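Local structure of oxidoreductase (Bordetella pertussis, 3Q2K) at residues 242-247 against 256-261; 223-228 against 362-367. The protein is an NAD-dependent dehydrogenase that probably oxidises UDP-N-acetylglucosaminuronic acid on the route to 2,3-diacetamido-2,3-dideoxy-D-mannuronic acid. All blocks are in the same frame, centred on the assembly; numbering follows the deposited sequence.

How the contacts relate
Coming from the N terminus, the chain lays down residues 223-228 first, then turns into 242-247 and comes back almost at once as 256-261, which closes the hairpin of contact 1. It then runs on through three more strands and three helices before 362-367 returns to 223-228, closing the much longer loop of contact 2. Contact 1 is thus nested inside contact 2. Strand 223-231 is paired with strand 242-249, where Ala246 N lies 2.6 Å from Tyr227 O in a probable hydrogen bond, so the four segments form consecutive strands of one sheet. Contact 2 brings the chain's C-terminal end onto the margin of this sheet, and both contacts touch the second subunit.

Contact 1 of 2, residues 242-247 against 256-261; sequences TGVAAL and SINVTM
Ile257 packs beside Ala245 in an antiparallel hairpin, and their methyls are pressed together: Ile257 CG2 lies 3.4 Å from Ala245 CB, tighter than ordinary van der Waals contact. The two residues are a hydrogen-bonded pair, with Ile257 N to Ala245 O and Ala245 N to Ile257 O both 3.0 Å. With CG1 trans to the backbone N (chi1 179°), Ile257 sends CD1 off away from strand 242-249, leaving CG2 to meet the alanine. Leu247, two residues before the end of strand 242-249, lays CD1 3.7 Å from Ser256 CA.

Ser256 belongs to the other face, with Val244 and Asn258. Its CB sits 3.2 Å from Ala245 O, and its OG accepts a rather bent bond from Asn258 ND2 (3.3 Å, 148° at hydrogen); that ND2 also bonds to Asn179 OD1 on strand 173-181. The same hydroxyl also bonds to Ser256 and Asn258 of the second subunit, so this polar group is buried but well supplied with partners. Asn258 OD1, which bonds to Ser256 of that subunit, also lies against Val244 CG2.

At the far end Thr242 and Thr260 stand side by side, pointing the same way, their OG1 atoms 2.9 Å apart; Thr260 OG1 is hydrogen-bonded to Leu262 N and weakly to Asp241 O. Between the ends, Gly243 and Val259 exchange a second pair of backbone bonds, the Gly243 N to Val259 O one being 2.7 Å and nearly straight.

Strand 223-231 flanks the hairpin beyond 242-249, and strand 173-181 beyond 254-260. The face carrying Val244, Ala246 and Ser256 packs on the second subunit, while helix 210-220 covers Ile257 and Leu247 through Val213 and Leu216.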
loop_
_atom_site.group_PDB
_atom_site.type_symbol
_atom_site.label_atom_id
_atom_site.label_comp_id
_atom_site.label_asym_id
_atom_site.label_seq_id
_atom_site.Cartn_x
_atom_site.Cartn_y
_atom_site.Cartn_z
ATOM N N THR C 242 20.703 5.380 16.630
ATOM C CA THR C 242 20.093 6.693 16.510
ATOM C C THR C 242 18.708 6.512 15.909
ATOM O O THR C 242 18.522 5.708 14.988
ATOM C CB THR C 242 20.944 7.437 15.466
ATOM O OG1 THR C 242 22.282 7.538 15.967
ATOM C CG2 THR C 242 20.355 8.791 15.149
ATOM N N GLY C 243 17.748 7.284 16.402
ATOM C CA GLY C 243 16.448 7.316 15.756
ATOM C C GLY C 243 15.502 8.384 16.254
ATOM O O GLY C 243 15.770 9.129 17.198
ATOM N N VAL C 244 14.380 8.445 15.549
ATOM C CA VAL C 244 13.293 9.375 15.861
ATOM C C VAL C 244 11.956 8.659 15.642
ATOM O O VAL C 244 11.814 7.914 14.669
ATOM C CB VAL C 244 13.409 10.652 14.983
ATOM C CG1 VAL C 244 13.209 10.368 13.504
ATOM C CG2 VAL C 244 12.318 11.642 15.342
ATOM N N ALA C 245 10.981 8.897 16.514
ATOM C CA ALA C 245 9.600 8.463 16.308
ATOM C C ALA C 245 8.638 9.635 16.368
ATOM O O ALA C 245 8.757 10.437 17.302
ATOM C CB ALA C 245 9.170 7.421 17.341
ATOM N N ALA C 246 7.708 9.696 15.409
ATOM C CA ALA C 246 6.610 10.661 15.434
ATOM C C ALA C 246 5.457 9.929 16.112
ATOM O O ALA C 246 5.211 8.758 15.820
ATOM C CB ALA C 246 6.224 11.089 14.001
ATOM N N LEU C 247 4.719 10.621 16.976
ATOM C CA LEU C 247 3.633 10.011 17.730
ATOM C C LEU C 247 2.284 10.706 17.568
ATOM O O LEU C 247 2.197 11.927 17.429
ATOM C CB LEU C 247 3.993 10.060 19.219
ATOM C CG LEU C 247 5.469 9.711 19.386
ATOM C CD1 LEU C 247 6.023 10.347 20.642
ATOM C CD2 LEU C 247 5.578 8.198 19.427
ATOM N N SER C 256 7.040 13.785 19.416
ATOM C CA SER C 256 8.151 12.914 19.037
ATOM C C SER C 256 9.106 12.551 20.170
ATOM O O SER C 256 9.181 13.199 21.225
ATOM C CB SER C 256 8.966 13.539 17.906
ATOM O OG SER C 256 9.554 14.756 18.332
ATOM N N ILE C 257 9.818 11.465 19.895
ATOM C CA ILE C 257 10.870 10.970 20.765
ATOM C C ILE C 257 12.135 10.918 19.930
ATOM O O ILE C 257 12.150 10.313 18.859
ATOM C CB ILE C 257 10.525 9.640 21.457
ATOM C CG1 ILE C 257 11.703 9.204 22.331
ATOM C CG2 ILE C 257 10.085 8.579 20.434
ATOM C CD1 ILE C 257 11.498 8.008 23.241
ATOM N N ASN C 258 13.155 11.623 20.406
ATOM C CA ASN C 258 14.395 11.772 19.655
ATOM C C ASN C 258 15.575 11.161 20.397
ATOM O O ASN C 258 15.931 11.543 21.507
ATOM C CB ASN C 258 14.610 13.247 19.308
ATOM C CG ASN C 258 13.343 13.893 18.753
ATOM O OD1 ASN C 258 13.023 13.694 17.586
ATOM N ND2 ASN C 258 12.595 14.638 19.561
ATOM N N VAL C 259 16.206 10.170 19.781
ATOM C CA VAL C 259 17.149 9.336 20.521
ATOM C C VAL C 259 18.453 9.145 19.758
ATOM O O VAL C 259 18.396 8.825 18.571
ATOM C CB VAL C 259 16.518 7.951 20.764
ATOM C CG1 VAL C 259 17.489 7.000 21.436
ATOM C CG2 VAL C 259 15.281 8.097 21.652
ATOM N N THR C 260 19.596 9.355 20.407
ATOM C CA THR C 260 20.886 8.923 19.874
ATOM C C THR C 260 21.888 8.622 20.980
ATOM O O THR C 260 21.899 9.224 22.051
ATOM C CB THR C 260 21.528 9.914 18.885
ATOM O OG1 THR C 260 22.665 9.279 18.284
ATOM C CG2 THR C 260 21.970 11.179 19.595
ATOM N N MET C 261 22.678 7.588 20.731
ATOM C CA MET C 261 23.752 7.225 21.646
ATOM C C MET C 261 25.069 7.793 21.122
ATOM O O MET C 261 26.150 7.445 21.588
ATOM C CB MET C 261 23.861 5.706 21.775
ATOM C CG MET C 261 22.720 4.994 22.544
ATOM S SD MET C 261 22.336 5.804 24.118
ATOM C CE MET C 261 20.685 6.444 23.839
#

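Contact 2 of 2, residues 223-228 against 362-367; sequences VESVYA and GVRIPL
The ring of Tyr227 lies against the backbone of Gly362 to Arg364. Arg364 N meets its edge near the ring plane, 3.6 Å from Tyr227 CD1, and Gly362 O also lies in plane at the edge, while the phenol oxygen OH comes 3.6 Å from Gly362 CA. Placing CG anti to the backbone N (chi1 -174°) swings the ring along the chain as it leaves the helix, where Gly362 takes a positive phi. The same ring stacks on Tyr227 of the second subunit.

Arg364 runs out extended and then bends at chi3 (81°), which brings its guanidinium back alongside Ser225. A water in the guanidinium plane joins three groups here: it gives a proton to Glu224 OE1 (2.8 Å), lies 2.6 Å from Ser225 OG, and takes a weak bond from Arg364 NH1. Ser225 OG is also bonded to Tyr229 of the second subunit, and Arg364 NH2 to the carbonyl of Arg360 of the third.

Farther along, Leu367 crosses Val223 at a slant, CD1 3.6 Å from Val223 CB. Its N makes a short, straight bond to Glu224 O (2.7 Å), and Val226 and Ile365 exchange two more backbone bonds. Glu224 and Ser225 both face Arg248, a classic beta bulge in strand 223-231.

Helix 342-361 packs against the face carrying Val226 and Ile365, with Ala354 on Ile365; its Leu351 touches Val223. Strand 365-366 is the outermost strand within this chain on this side of the sheet, with strand 242-249 flanking 223-231 on its other side.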
loop_
_atom_site.group_PDB
_atom_site.type_symbol
_atom_site.label_atom_id
_atom_site.label_comp_id
_atom_site.label_asym_id
_atom_site.label_seq_id
_atom_site.Cartn_x
_atom_site.Cartn_y
_atom_site.Cartn_z
ATOM N N VAL C 223 -1.144 5.647 23.454
ATOM C CA VAL C 223 -0.674 5.949 22.103
ATOM C C VAL C 223 -1.533 5.298 21.027
ATOM O O VAL C 223 -1.831 4.110 21.118
ATOM C CB VAL C 223 0.825 5.611 21.932
ATOM C CG1 VAL C 223 1.329 5.833 20.497
ATOM C CG2 VAL C 223 1.629 6.486 22.875
ATOM N N GLU C 224 -1.869 6.053 19.984
ATOM C CA GLU C 224 -2.672 5.550 18.874
ATOM C C GLU C 224 -1.766 4.940 17.814
ATOM O O GLU C 224 -2.006 3.824 17.360
ATOM C CB GLU C 224 -3.542 6.640 18.245
ATOM C CG GLU C 224 -4.264 6.237 16.974
ATOM C CD GLU C 224 -5.388 7.206 16.625
ATOM O OE1 GLU C 224 -5.209 8.090 15.763
ATOM O OE2 GLU C 224 -6.485 7.159 17.220
ATOM N N SER C 225 -0.713 5.653 17.432
ATOM C CA SER C 225 0.208 5.092 16.455
ATOM C C SER C 225 1.545 5.821 16.423
ATOM O O SER C 225 1.651 6.909 16.992
ATOM C CB SER C 225 -0.501 5.112 15.101
ATOM O OG SER C 225 -0.609 6.415 14.578
ATOM N N VAL C 226 2.544 5.245 15.755
ATOM C CA VAL C 226 3.869 5.847 15.618
ATOM C C VAL C 226 4.357 5.743 14.184
ATOM O O VAL C 226 3.973 4.827 13.453
ATOM C CB VAL C 226 4.966 5.206 16.492
ATOM C CG1 VAL C 226 4.402 4.995 17.883
ATOM C CG2 VAL C 226 5.402 3.861 15.925
ATOM N N TYR C 227 5.212 6.687 13.807
ATOM C CA TYR C 227 6.058 6.455 12.635
ATOM C C TYR C 227 7.506 6.686 13.050
ATOM O O TYR C 227 7.810 7.676 13.725
ATOM C CB TYR C 227 5.705 7.422 11.496
ATOM C CG TYR C 227 6.488 7.049 10.265
ATOM C CD1 TYR C 227 5.964 6.157 9.341
ATOM C CD2 TYR C 227 7.823 7.420 10.148
ATOM C CE1 TYR C 227 6.699 5.777 8.243
ATOM C CE2 TYR C 227 8.573 7.055 9.042
ATOM C CZ TYR C 227 8.001 6.209 8.112
ATOM O OH TYR C 227 8.695 5.804 6.997
ATOM N N ALA C 228 8.392 5.773 12.673
ATOM C CA ALA C 228 9.790 5.938 13.095
ATOM C C ALA C 228 10.789 5.766 11.966
ATOM O O ALA C 228 10.545 4.989 11.043
ATOM C CB ALA C 228 10.150 4.949 14.219
ATOM N N GLY C 362 8.767 1.027 7.182
ATOM C CA GLY C 362 8.553 2.276 6.457
ATOM C C GLY C 362 7.075 2.608 6.410
ATOM O O GLY C 362 6.660 3.161 5.393
ATOM N N VAL C 363 6.288 2.226 7.419
ATOM C CA VAL C 363 4.852 2.506 7.409
ATOM C C VAL C 363 4.492 2.895 8.837
ATOM O O VAL C 363 5.197 2.502 9.767
ATOM C CB VAL C 363 3.935 1.342 6.947
ATOM C CG1 VAL C 363 4.142 0.961 5.487
ATOM C CG2 VAL C 363 4.046 0.108 7.824
ATOM N N ARG C 364 3.386 3.608 9.013
ATOM C CA ARG C 364 2.828 3.909 10.336
ATOM C C ARG C 364 2.420 2.575 10.960
ATOM O O ARG C 364 1.909 1.719 10.237
ATOM C CB ARG C 364 1.604 4.818 10.161
ATOM C CG ARG C 364 0.733 5.166 11.374
ATOM C CD ARG C 364 -0.596 5.848 10.987
ATOM N NE ARG C 364 -1.549 4.817 10.580
ATOM C CZ ARG C 364 -2.586 4.390 11.297
ATOM N NH1 ARG C 364 -2.924 5.016 12.414
ATOM N NH2 ARG C 364 -3.317 3.354 10.907
ATOM N N ILE C 365 2.770 2.335 12.224
ATOM C CA ILE C 365 2.314 1.167 12.986
ATOM C C ILE C 365 1.333 1.648 14.069
ATOM O O ILE C 365 1.667 2.533 14.854
ATOM C CB ILE C 365 3.478 0.413 13.652
ATOM C CG1 ILE C 365 4.499 -0.061 12.618
ATOM C CG2 ILE C 365 2.987 -0.725 14.567
ATOM C CD1 ILE C 365 3.882 -1.132 11.744
ATOM N N PRO C 366 0.071 1.180 14.048
ATOM C CA PRO C 366 -0.909 1.618 15.030
ATOM C C PRO C 366 -1.004 0.639 16.197
ATOM O O PRO C 366 -0.707 -0.544 16.021
ATOM C CB PRO C 366 -2.220 1.480 14.263
ATOM C CG PRO C 366 -1.974 0.305 13.370
ATOM C CD PRO C 366 -0.553 0.463 12.923
ATOM N N LEU C 367 -1.442 1.137 17.349
ATOM C CA LEU C 367 -1.709 0.305 18.528
ATOM C C LEU C 367 -3.194 0.049 18.745
ATOM O O LEU C 367 -4.006 0.819 18.243
ATOM C CB LEU C 367 -1.264 1.049 19.784
ATOM C CG LEU C 367 0.242 1.319 19.708
ATOM C CD1 LEU C 367 0.663 2.163 20.893
ATOM C CD2 LEU C 367 0.967 -0.013 19.764
HETATM O O HOH W 1 -2.964 7.374 14.221
#